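PDB 2QRY: thiamine-binding periplasmic protein from Escherichia coli, which binds thiamine and its mono- and diphosphates with high affinity as the periplasmic component of the ThiBPQ ABC transporter for thiamine import. Local coordinates for residues Ile157-Arg162 against Ser201-Leu206; Asn87-Ala92 against Thr163-Leu168; Ser217-Pro222 against Glu241-Gln246. One frame throughout, in Å; residues are numbered along the deposited sequence.

Interaction 1 (Ile157-Arg162 against Ser201-Leu206)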
loop_
_atom_site.group_PDB
_atom_site.type_symbol
_atom_site.label_atom_id
_atom_site.label_comp_id
_atom_site.label_asym_id
_atom_site.label_seq_id
_atom_site.Cartn_x
_atom_site.Cartn_y
_atom_site.Cartn_z
ATOM N N ILE A 157 2.547 12.883 -10.651
ATOM C CA ILE A 157 3.384 11.692 -10.743
ATOM C C ILE A 157 2.673 10.571 -9.975
ATOM O O ILE A 157 2.132 10.800 -8.895
ATOM C CB ILE A 157 4.794 11.927 -10.132
ATOM C CG1 ILE A 157 5.629 12.792 -11.082
ATOM C CG2 ILE A 157 5.506 10.596 -9.910
ATOM C CD1 ILE A 157 7.008 13.149 -10.561
ATOM N N TYR A 158 2.646 9.369 -10.535
ATOM C CA TYR A 158 2.016 8.248 -9.841
ATOM C C TYR A 158 2.719 6.945 -10.198
ATOM O O TYR A 158 3.671 6.951 -10.977
ATOM C CB TYR A 158 0.513 8.187 -10.158
ATOM C CG TYR A 158 0.179 7.913 -11.606
ATOM C CD1 TYR A 158 0.031 6.609 -12.072
ATOM C CD2 TYR A 158 0.022 8.959 -12.514
ATOM C CE1 TYR A 158 -0.265 6.352 -13.409
ATOM C CE2 TYR A 158 -0.272 8.708 -13.854
ATOM C CZ TYR A 158 -0.413 7.407 -14.291
ATOM O OH TYR A 158 -0.690 7.158 -15.614
ATOM N N GLN A 159 2.264 5.834 -9.624
ATOM C CA GLN A 159 2.900 4.540 -9.867
ATOM C C GLN A 159 2.200 3.620 -10.856
ATOM O O GLN A 159 0.998 3.725 -11.099
ATOM C CB GLN A 159 3.086 3.780 -8.550
ATOM C CG GLN A 159 3.706 4.591 -7.422
ATOM C CD GLN A 159 2.734 5.596 -6.845
ATOM O OE1 GLN A 159 1.557 5.304 -6.682
ATOM N NE2 GLN A 159 3.224 6.783 -6.525
ATOM N N ASP A 160 2.986 2.699 -11.403
ATOM C CA ASP A 160 2.519 1.716 -12.368
ATOM C C ASP A 160 1.625 0.697 -11.664
ATOM O O ASP A 160 2.057 0.025 -10.731
ATOM C CB ASP A 160 3.724 1.002 -12.981
ATOM C CG ASP A 160 3.347 0.130 -14.157
ATOM O OD1 ASP A 160 2.262 -0.484 -14.116
ATOM O OD2 ASP A 160 4.143 0.045 -15.116
ATOM N N PRO A 161 0.363 0.574 -12.102
ATOM C CA PRO A 161 -0.578 -0.374 -11.492
ATOM C C PRO A 161 -0.183 -1.849 -11.625
ATOM O O PRO A 161 -0.695 -2.709 -10.901
ATOM C CB PRO A 161 -1.902 -0.047 -12.191
ATOM C CG PRO A 161 -1.463 0.503 -13.519
ATOM C CD PRO A 161 -0.306 1.388 -13.133
ATOM N N ARG A 162 0.734 -2.137 -12.544
ATOM C CA ARG A 162 1.195 -3.501 -12.760
ATOM C C ARG A 162 2.259 -3.903 -11.733
ATOM O O ARG A 162 2.526 -5.087 -11.531
ATOM C CB ARG A 162 1.770 -3.633 -14.178
ATOM C CG ARG A 162 0.756 -3.368 -15.287
ATOM C CD ARG A 162 1.425 -3.179 -16.653
ATOM N NE ARG A 162 2.283 -1.995 -16.677
ATOM C CZ ARG A 162 2.807 -1.463 -17.778
ATOM N NH1 ARG A 162 2.562 -2.010 -18.967
ATOM N NH2 ARG A 162 3.579 -0.386 -17.691
ATOM N N SER A 201 8.384 4.702 -3.645
ATOM C CA SER A 201 9.589 5.395 -3.210
ATOM C C SER A 201 10.140 6.400 -4.213
ATOM O O SER A 201 10.358 7.564 -3.872
ATOM C CB SER A 201 10.676 4.382 -2.853
ATOM O OG SER A 201 10.340 3.713 -1.654
ATOM N N GLU A 202 10.382 5.958 -5.445
ATOM C CA GLU A 202 10.919 6.855 -6.464
ATOM C C GLU A 202 9.953 7.994 -6.761
ATOM O O GLU A 202 10.366 9.148 -6.917
ATOM C CB GLU A 202 11.212 6.094 -7.757
ATOM C CG GLU A 202 11.667 7.008 -8.885
ATOM C CD GLU A 202 12.003 6.253 -10.152
ATOM O OE1 GLU A 202 11.610 5.073 -10.280
ATOM O OE2 GLU A 202 12.655 6.852 -11.023
ATOM N N ALA A 203 8.668 7.658 -6.844
ATOM C CA ALA A 203 7.622 8.638 -7.111
ATOM C C ALA A 203 7.636 9.760 -6.078
ATOM O O ALA A 203 7.673 10.942 -6.425
ATOM C CB ALA A 203 6.261 7.957 -7.099
ATOM N N TYR A 204 7.600 9.376 -4.806
ATOM C CA TYR A 204 7.582 10.335 -3.710
ATOM C C TYR A 204 8.860 11.160 -3.675
ATOM O O TYR A 204 8.836 12.361 -3.391
ATOM C CB TYR A 204 7.372 9.594 -2.378
ATOM C CG TYR A 204 6.680 10.431 -1.328
ATOM C CD1 TYR A 204 7.408 11.091 -0.340
ATOM C CD2 TYR A 204 5.295 10.602 -1.352
ATOM C CE1 TYR A 204 6.772 11.907 0.602
ATOM C CE2 TYR A 204 4.648 11.412 -0.420
ATOM C CZ TYR A 204 5.391 12.064 0.553
ATOM O OH TYR A 204 4.758 12.875 1.471
ATOM N N GLY A 205 9.978 10.521 -3.985
ATOM C CA GLY A 205 11.243 11.231 -3.994
ATOM C C GLY A 205 11.276 12.331 -5.039
ATOM O O GLY A 205 11.782 13.429 -4.775
ATOM N N LEU A 206 10.747 12.046 -6.228
ATOM C CA LEU A 206 10.727 13.046 -7.286
ATOM C C LEU A 206 9.815 14.174 -6.837
ATOM O O LEU A 206 10.114 15.341 -7.055
ATOM C CB LEU A 206 10.216 12.447 -8.597
ATOM C CG LEU A 206 11.074 11.334 -9.200
ATOM C CD1 LEU A 206 10.317 10.666 -10.328
ATOM C CD2 LEU A 206 12.392 11.912 -9.697
#
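Ile-157 and Gln-159 on strand 156-159 meet Ala-203 and Leu-206 in a buried, mostly apolar helix-on-sheet contact. Helix 200-208 runs back over the strand: the short segment axes approach to 7.9 Å and are nearly antiparallel, at 171°. Ile-157 supplies two separate branches. Its CG2 lies 3.9 Å from Ala-203 CB, while CD1 reaches Leu-206 CB at 3.8 Å, one helical turn further on; the Ile-157 and Leu-206 side chains cross at about a right angle. The small Ala-203 methyl faces the strand, consistent with the short axis approach. This geometry belongs to a beta-alpha-beta crossover: helix 200-208 connects parallel strands 193-197 and 214-218, and strand 156-159 lies between them in the sheet. Gln-159 takes part through the flank of its amide, with NE2 3.3 Å from Ala-203 CB. A bend at chi2 (74°) turns the amide toward the helix, and its NE2 hydrogen-bonds to the backbone O of Leu-216 on the adjoining strand. Asp-160 OD1 accepts from Arg-162 N at 2.7 Å, an Asx turn. Arg-162 also grips both Asp-160 oxygens side-on in a salt bridge, NE to OD1 and NH2 to OD2.

Interaction 2 (Asn87-Ala92 against Thr163-Leu168). With TPS (thiamin phosphate), chain E.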
loop_
_atom_site.group_PDB
_atom_site.type_symbol
_atom_site.label_atom_id
_atom_site.label_comp_id
_atom_site.label_asym_id
_atom_site.label_seq_id
_atom_site.Cartn_x
_atom_site.Cartn_y
_atom_site.Cartn_z
ATOM N N ASN A 87 -5.560 -5.824 0.011
ATOM C CA ASN A 87 -6.938 -6.227 -0.229
ATOM C C ASN A 87 -7.330 -6.406 -1.695
ATOM O O ASN A 87 -8.181 -7.232 -2.008
ATOM C CB ASN A 87 -7.885 -5.225 0.443
ATOM C CG ASN A 87 -7.700 -3.818 -0.081
ATOM O OD1 ASN A 87 -6.589 -3.289 -0.086
ATOM N ND2 ASN A 87 -8.787 -3.203 -0.520
ATOM N N ASN A 88 -6.714 -5.645 -2.590
ATOM C CA ASN A 88 -7.041 -5.742 -4.008
ATOM C C ASN A 88 -6.421 -6.943 -4.712
ATOM O O ASN A 88 -6.790 -7.258 -5.844
ATOM C CB ASN A 88 -6.611 -4.467 -4.741
ATOM C CG ASN A 88 -7.315 -3.231 -4.222
ATOM O OD1 ASN A 88 -8.539 -3.212 -4.072
ATOM N ND2 ASN A 88 -6.546 -2.183 -3.955
ATOM N N LEU A 89 -5.488 -7.621 -4.056
ATOM C CA LEU A 89 -4.825 -8.758 -4.679
ATOM C C LEU A 89 -5.197 -10.100 -4.068
ATOM O O LEU A 89 -4.705 -11.132 -4.517
ATOM C CB LEU A 89 -3.310 -8.586 -4.590
ATOM C CG LEU A 89 -2.658 -7.375 -5.256
ATOM C CD1 LEU A 89 -1.213 -7.260 -4.779
ATOM C CD2 LEU A 89 -2.722 -7.527 -6.777
ATOM N N LEU A 90 -6.053 -10.088 -3.045
ATOM C CA LEU A 90 -6.455 -11.321 -2.359
ATOM C C LEU A 90 -6.912 -12.465 -3.265
ATOM O O LEU A 90 -6.383 -13.571 -3.188
ATOM C CB LEU A 90 -7.561 -11.033 -1.345
ATOM C CG LEU A 90 -7.255 -10.072 -0.196
ATOM C CD1 LEU A 90 -8.472 -10.008 0.732
ATOM C CD2 LEU A 90 -6.025 -10.536 0.569
ATOM N N ASP A 91 -7.897 -12.199 -4.111
ATOM C CA ASP A 91 -8.422 -13.219 -5.007
ATOM C C ASP A 91 -7.299 -13.795 -5.864
ATOM O O ASP A 91 -7.129 -15.014 -5.960
ATOM C CB ASP A 91 -9.493 -12.608 -5.910
ATOM C CG ASP A 91 -10.447 -13.641 -6.463
ATOM O OD1 ASP A 91 -11.307 -14.121 -5.692
ATOM O OD2 ASP A 91 -10.339 -13.977 -7.665
ATOM N N ALA A 92 -6.539 -12.899 -6.487
ATOM C CA ALA A 92 -5.426 -13.275 -7.352
ATOM C C ALA A 92 -4.419 -14.143 -6.606
ATOM O O ALA A 92 -3.923 -15.134 -7.150
ATOM C CB ALA A 92 -4.745 -12.027 -7.886
ATOM N N THR A 163 2.856 -2.917 -11.075
ATOM C CA THR A 163 3.903 -3.201 -10.106
ATOM C C THR A 163 3.655 -2.704 -8.676
ATOM O O THR A 163 4.056 -3.366 -7.713
ATOM C CB THR A 163 5.247 -2.603 -10.581
ATOM O OG1 THR A 163 5.126 -1.178 -10.689
ATOM C CG2 THR A 163 5.636 -3.170 -11.936
ATOM N N SER A 164 2.991 -1.556 -8.546
ATOM C CA SER A 164 2.730 -0.922 -7.247
ATOM C C SER A 164 1.281 -0.953 -6.738
ATOM O O SER A 164 0.345 -0.645 -7.479
ATOM C CB SER A 164 3.212 0.542 -7.314
ATOM O OG SER A 164 2.714 1.345 -6.248
ATOM N N THR A 165 1.092 -1.294 -5.467
ATOM C CA THR A 165 -0.256 -1.313 -4.913
ATOM C C THR A 165 -0.886 0.081 -4.954
ATOM O O THR A 165 -2.066 0.216 -5.278
ATOM C CB THR A 165 -0.293 -1.903 -3.471
ATOM O OG1 THR A 165 0.771 -1.361 -2.683
ATOM C CG2 THR A 165 -0.167 -3.419 -3.526
ATOM N N PRO A 166 -0.112 1.139 -4.624
ATOM C CA PRO A 166 -0.681 2.496 -4.673
ATOM C C PRO A 166 -1.058 2.796 -6.126
ATOM O O PRO A 166 -1.997 3.537 -6.403
ATOM C CB PRO A 166 0.470 3.375 -4.211
ATOM C CG PRO A 166 1.218 2.486 -3.272
ATOM C CD PRO A 166 1.219 1.156 -3.989
ATOM N N GLY A 167 -0.296 2.216 -7.049
ATOM C CA GLY A 167 -0.562 2.415 -8.460
ATOM C C GLY A 167 -1.856 1.714 -8.826
ATOM O O GLY A 167 -2.701 2.277 -9.522
ATOM N N LEU A 168 -2.002 0.479 -8.339
ATOM C CA LEU A 168 -3.194 -0.317 -8.582
ATOM C C LEU A 168 -4.352 0.437 -7.930
ATOM O O LEU A 168 -5.463 0.483 -8.469
ATOM C CB LEU A 168 -3.059 -1.694 -7.934
ATOM C CG LEU A 168 -3.708 -2.901 -8.617
ATOM C CD1 LEU A 168 -4.027 -3.934 -7.530
ATOM C CD2 LEU A 168 -4.965 -2.514 -9.397
HETATM C CM2 TPS E . 5.819 9.436 3.815
HETATM N N3 TPS E . 3.570 3.536 1.988
HETATM C C2 TPS E . 4.393 4.095 1.123
HETATM S S1 TPS E . 4.446 2.981 -0.191
HETATM C C5 TPS E . 3.335 1.774 0.472
HETATM C C4 TPS E . 3.004 2.333 1.688
HETATM C CM4 TPS E . 2.040 1.624 2.632
HETATM C C6 TPS E . 2.943 0.516 -0.237
HETATM C C7 TPS E . 3.832 0.595 -1.478
HETATM O O7 TPS E . 3.644 -0.471 -2.401
HETATM N N1A TPS E . 3.894 7.991 3.306
HETATM C C2A TPS E . 5.171 8.076 3.688
HETATM N N3A TPS E . 5.882 6.983 3.956
HETATM C C4A TPS E . 5.341 5.749 3.852
HETATM N N4A TPS E . 6.104 4.631 4.132
HETATM C C5A TPS E . 3.975 5.618 3.445
HETATM C C6A TPS E . 3.276 6.807 3.176
HETATM C C7A TPS E . 3.265 4.251 3.290
HETATM P P1 TPS E . 4.673 -0.204 -3.619
HETATM O O1 TPS E . 4.436 1.220 -4.194
HETATM O O2 TPS E . 4.539 -1.315 -4.739
HETATM O O3 TPS E . 6.110 -0.261 -3.058
HETATM O O HOH W 1 -4.005 -1.865 -4.661
#
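A water oxygen joins Asn-88 to Thr-165, accepting from Asn-88 ND2 at 2.7 Å and donating to the backbone O of Thr-165 at 2.9 Å. The bridge links the turn after strand 81-86 to the first turn of helix 165-178, a helix whose N-terminus points at the phosphate of thiamin phosphate. This is consistent with the two-lobed fold of type 2 periplasmic binding proteins, in which the ligand lies in the cleft between lobes. The other end of the Asn-88 amide is held too, since its OD1 is hydrogen-bonded to Tyr-244 OH; both ends together should fix the amide rotation. Apart from this water bridge the contact is apolar. Leu-168 CD1 touches two neighbours, Asn-88 CB at 3.8 Å and Leu-89 CD2 at 3.9 Å. The second methyl of Leu-89, CD1, meets Thr-165 CG2 more loosely at 4.2 Å, the two side chains crossing at about a right angle. With chi1 at 45°, Thr-165 places CG2 beside its own backbone N, where it meets the leucine, and leaves OG1 on the ligand side. Ser-164 occupies the N-cap position, and its hydroxyl is modelled as bonding both Gly-167 N and the phosphate, although its exact place is doubtful. The helix end would probably help stabilise the negative phosphate, and Gly-63 N and Trp-200 N also bond the ligand. The first turn closes through Leu-168 N, which donates to the backbone O of Ser-164 at 2.7 Å.

Interaction 3 (Ser217-Pro222 against Glu241-Gln246). With TPS (thiamin phosphate), chain E.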
loop_
_atom_site.group_PDB
_atom_site.type_symbol
_atom_site.label_atom_id
_atom_site.label_comp_id
_atom_site.label_asym_id
_atom_site.label_seq_id
_atom_site.Cartn_x
_atom_site.Cartn_y
_atom_site.Cartn_z
ATOM N N SER A 217 -0.141 9.205 -3.179
ATOM C CA SER A 217 0.434 8.650 -1.957
ATOM C C SER A 217 -0.682 8.281 -0.970
ATOM O O SER A 217 -1.681 7.681 -1.371
ATOM C CB SER A 217 1.410 9.651 -1.325
ATOM O OG SER A 217 2.256 9.013 -0.382
ATOM N N TYR A 218 -0.530 8.646 0.303
ATOM C CA TYR A 218 -1.536 8.311 1.313
ATOM C C TYR A 218 -2.010 9.466 2.198
ATOM O O TYR A 218 -1.269 10.422 2.434
ATOM C CB TYR A 218 -1.008 7.207 2.224
ATOM C CG TYR A 218 -0.801 5.879 1.540
ATOM C CD1 TYR A 218 0.330 5.645 0.760
ATOM C CD2 TYR A 218 -1.723 4.842 1.700
ATOM C CE1 TYR A 218 0.545 4.409 0.167
ATOM C CE2 TYR A 218 -1.520 3.598 1.101
ATOM C CZ TYR A 218 -0.382 3.391 0.339
ATOM O OH TYR A 218 -0.162 2.172 -0.245
ATOM N N THR A 219 -3.234 9.357 2.715
ATOM C CA THR A 219 -3.782 10.405 3.578
ATOM C C THR A 219 -2.911 10.597 4.808
ATOM O O THR A 219 -3.010 11.610 5.486
ATOM C CB THR A 219 -5.215 10.083 4.085
ATOM O OG1 THR A 219 -5.219 8.823 4.774
ATOM C CG2 THR A 219 -6.198 10.045 2.930
ATOM N N THR A 220 -2.057 9.616 5.081
ATOM C CA THR A 220 -1.177 9.640 6.242
ATOM C C THR A 220 0.245 10.124 5.941
ATOM O O THR A 220 1.056 10.298 6.856
ATOM C CB THR A 220 -1.088 8.232 6.885
ATOM O OG1 THR A 220 -0.884 7.249 5.858
ATOM C CG2 THR A 220 -2.374 7.905 7.664
ATOM N N SER A 221 0.552 10.347 4.670
ATOM C CA SER A 221 1.892 10.791 4.313
ATOM C C SER A 221 2.309 12.091 5.003
ATOM O O SER A 221 3.472 12.256 5.370
ATOM C CB SER A 221 2.017 10.944 2.792
ATOM O OG SER A 221 1.903 9.687 2.154
ATOM N N PRO A 222 1.371 13.034 5.189
ATOM C CA PRO A 222 1.785 14.278 5.849
ATOM C C PRO A 222 2.346 14.040 7.245
ATOM O O PRO A 222 3.228 14.769 7.702
ATOM C CB PRO A 222 0.504 15.105 5.866
ATOM C CG PRO A 222 -0.201 14.655 4.592
ATOM C CD PRO A 222 0.004 13.145 4.645
ATOM N N GLU A 241 -15.264 12.701 -3.978
ATOM C CA GLU A 241 -15.764 11.403 -4.415
ATOM C C GLU A 241 -15.490 10.366 -3.328
ATOM O O GLU A 241 -16.113 9.305 -3.291
ATOM C CB GLU A 241 -15.090 10.951 -5.717
ATOM C CG GLU A 241 -15.326 11.865 -6.908
ATOM C CD GLU A 241 -14.163 12.805 -7.146
ATOM O OE1 GLU A 241 -13.304 12.924 -6.241
ATOM O OE2 GLU A 241 -14.110 13.425 -8.229
ATOM N N GLY A 242 -14.568 10.689 -2.425
ATOM C CA GLY A 242 -14.208 9.749 -1.381
ATOM C C GLY A 242 -12.891 9.104 -1.787
ATOM O O GLY A 242 -12.409 9.340 -2.897
ATOM N N HIS A 243 -12.315 8.287 -0.911
ATOM C CA HIS A 243 -11.034 7.645 -1.190
ATOM C C HIS A 243 -11.048 6.118 -1.128
ATOM O O HIS A 243 -11.837 5.513 -0.391
ATOM C CB HIS A 243 -9.982 8.201 -0.235
ATOM C CG HIS A 243 -9.750 9.670 -0.406
ATOM N ND1 HIS A 243 -8.535 10.193 -0.798
ATOM C CD2 HIS A 243 -10.596 10.723 -0.303
ATOM C CE1 HIS A 243 -8.645 11.502 -0.934
ATOM N NE2 HIS A 243 -9.884 11.850 -0.641
ATOM N N TYR A 244 -10.165 5.506 -1.914
ATOM C CA TYR A 244 -10.065 4.057 -1.984
ATOM C C TYR A 244 -9.284 3.503 -0.803
ATOM O O TYR A 244 -8.225 4.014 -0.448
ATOM C CB TYR A 244 -9.408 3.633 -3.302
ATOM C CG TYR A 244 -9.699 2.198 -3.677
ATOM C CD1 TYR A 244 -9.107 1.139 -2.983
ATOM C CD2 TYR A 244 -10.592 1.892 -4.711
ATOM C CE1 TYR A 244 -9.396 -0.195 -3.308
ATOM C CE2 TYR A 244 -10.886 0.568 -5.044
ATOM C CZ TYR A 244 -10.284 -0.469 -4.339
ATOM O OH TYR A 244 -10.561 -1.777 -4.664
ATOM N N LEU A 245 -9.819 2.444 -0.205
ATOM C CA LEU A 245 -9.206 1.828 0.962
ATOM C C LEU A 245 -8.212 0.731 0.655
ATOM O O LEU A 245 -8.448 -0.119 -0.211
ATOM C CB LEU A 245 -10.290 1.252 1.878
ATOM C CG LEU A 245 -9.830 0.321 3.008
ATOM C CD1 LEU A 245 -9.082 1.100 4.080
ATOM C CD2 LEU A 245 -11.056 -0.355 3.618
ATOM N N GLN A 246 -7.097 0.749 1.379
ATOM C CA GLN A 246 -6.087 -0.281 1.231
ATOM C C GLN A 246 -5.833 -0.936 2.581
ATOM O O GLN A 246 -5.655 -0.259 3.595
ATOM C CB GLN A 246 -4.752 0.270 0.709
ATOM C CG GLN A 246 -3.703 -0.837 0.567
ATOM C CD GLN A 246 -2.297 -0.332 0.287
ATOM O OE1 GLN A 246 -1.733 0.449 1.061
ATOM N NE2 GLN A 246 -1.716 -0.789 -0.816
HETATM C CM2 TPS E . 5.819 9.436 3.815
HETATM N N3 TPS E . 3.570 3.536 1.988
HETATM C C2 TPS E . 4.393 4.095 1.123
HETATM S S1 TPS E . 4.446 2.981 -0.191
HETATM C C5 TPS E . 3.335 1.774 0.472
HETATM C C4 TPS E . 3.004 2.333 1.688
HETATM C CM4 TPS E . 2.040 1.624 2.632
HETATM C C6 TPS E . 2.943 0.516 -0.237
HETATM C C7 TPS E . 3.832 0.595 -1.478
HETATM O O7 TPS E . 3.644 -0.471 -2.401
HETATM N N1A TPS E . 3.894 7.991 3.306
HETATM C C2A TPS E . 5.171 8.076 3.688
HETATM N N3A TPS E . 5.882 6.983 3.956
HETATM C C4A TPS E . 5.341 5.749 3.852
HETATM N N4A TPS E . 6.104 4.631 4.132
HETATM C C5A TPS E . 3.975 5.618 3.445
HETATM C C6A TPS E . 3.276 6.807 3.176
HETATM C C7A TPS E . 3.265 4.251 3.290
HETATM P P1 TPS E . 4.673 -0.204 -3.619
HETATM O O1 TPS E . 4.436 1.220 -4.194
HETATM O O2 TPS E . 4.539 -1.315 -4.739
HETATM O O3 TPS E . 6.110 -0.261 -3.058
#
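Two torsion choices bring Tyr-218 and Gln-246 together: the glutamine extends fully, with CG opposite the backbone N (chi1 180°), while the tyrosine ring swings to the side of its own backbone N (chi1 -66°). The chains then cross at about a right angle, and Tyr-218 OH donates to Gln-246 OE1 at 2.7 Å. The acceptor lies at the edge of the ring, near its plane, whereas the hydroxyl stands 32° off the carbonyl plane of the amide. Gln-246 NE2 is hydrogen-bonded to Asp-86 OD2, so both ends of this buried amide are engaged and its rotation is probably fixed. Tyr-218 CE1 also lies 3.6 Å from C4 of the thiazolium ring of thiamin phosphate. Ser-221 closes a type I beta turn that starts at Tyr-218, its N bonding to Tyr-218 O at 2.9 Å. Ser-221 OG receives bonds from Ser-217 OG at 2.6 Å and Tyr-218 N at 3.2 Å, and donates to pyrimidine N1A of thiamin phosphate at 2.9 Å. Trp-200 NE1 hydrogen-bonds to Ser-217 OG. Farther along, Thr-219 CG2 makes a loose contact with His-243 ND1 at 4.4 Å; the histidine bonds Phe-239 N through NE2 and Phe-128 O through ND1. Strand 121-133 pairs antiparallel with both 214-218 and 243-252, and Pro-166 and Thr-165 of helix 165-178 touch Tyr-218 and Gln-246 respectively.

All three contacts are buried, but their chemistry differs with their place around the ligand. Interaction 1 is chiefly aliphatic packing of a helix on a sheet, one shell behind the pocket. Interaction 2 combines leucine packing with a water bridge and touches the phosphate end, whereas interaction 3 is joined by one direct side-chain hydrogen bond and reaches the thiazolium and pyrimidine rings. Shared elements tie them together. Strand 156-159 leads into helix 165-178, and Gln-159 OE1 lies 3.3 Å from Pro-166 CB. Strands 156-159 and 214-218 are sheet neighbours, and Tyr-204 packs on Ser-217 and Ser-221. Asn-87 connects 87-92 to strand 243-252, its ND2 bonding to Leu-245 O.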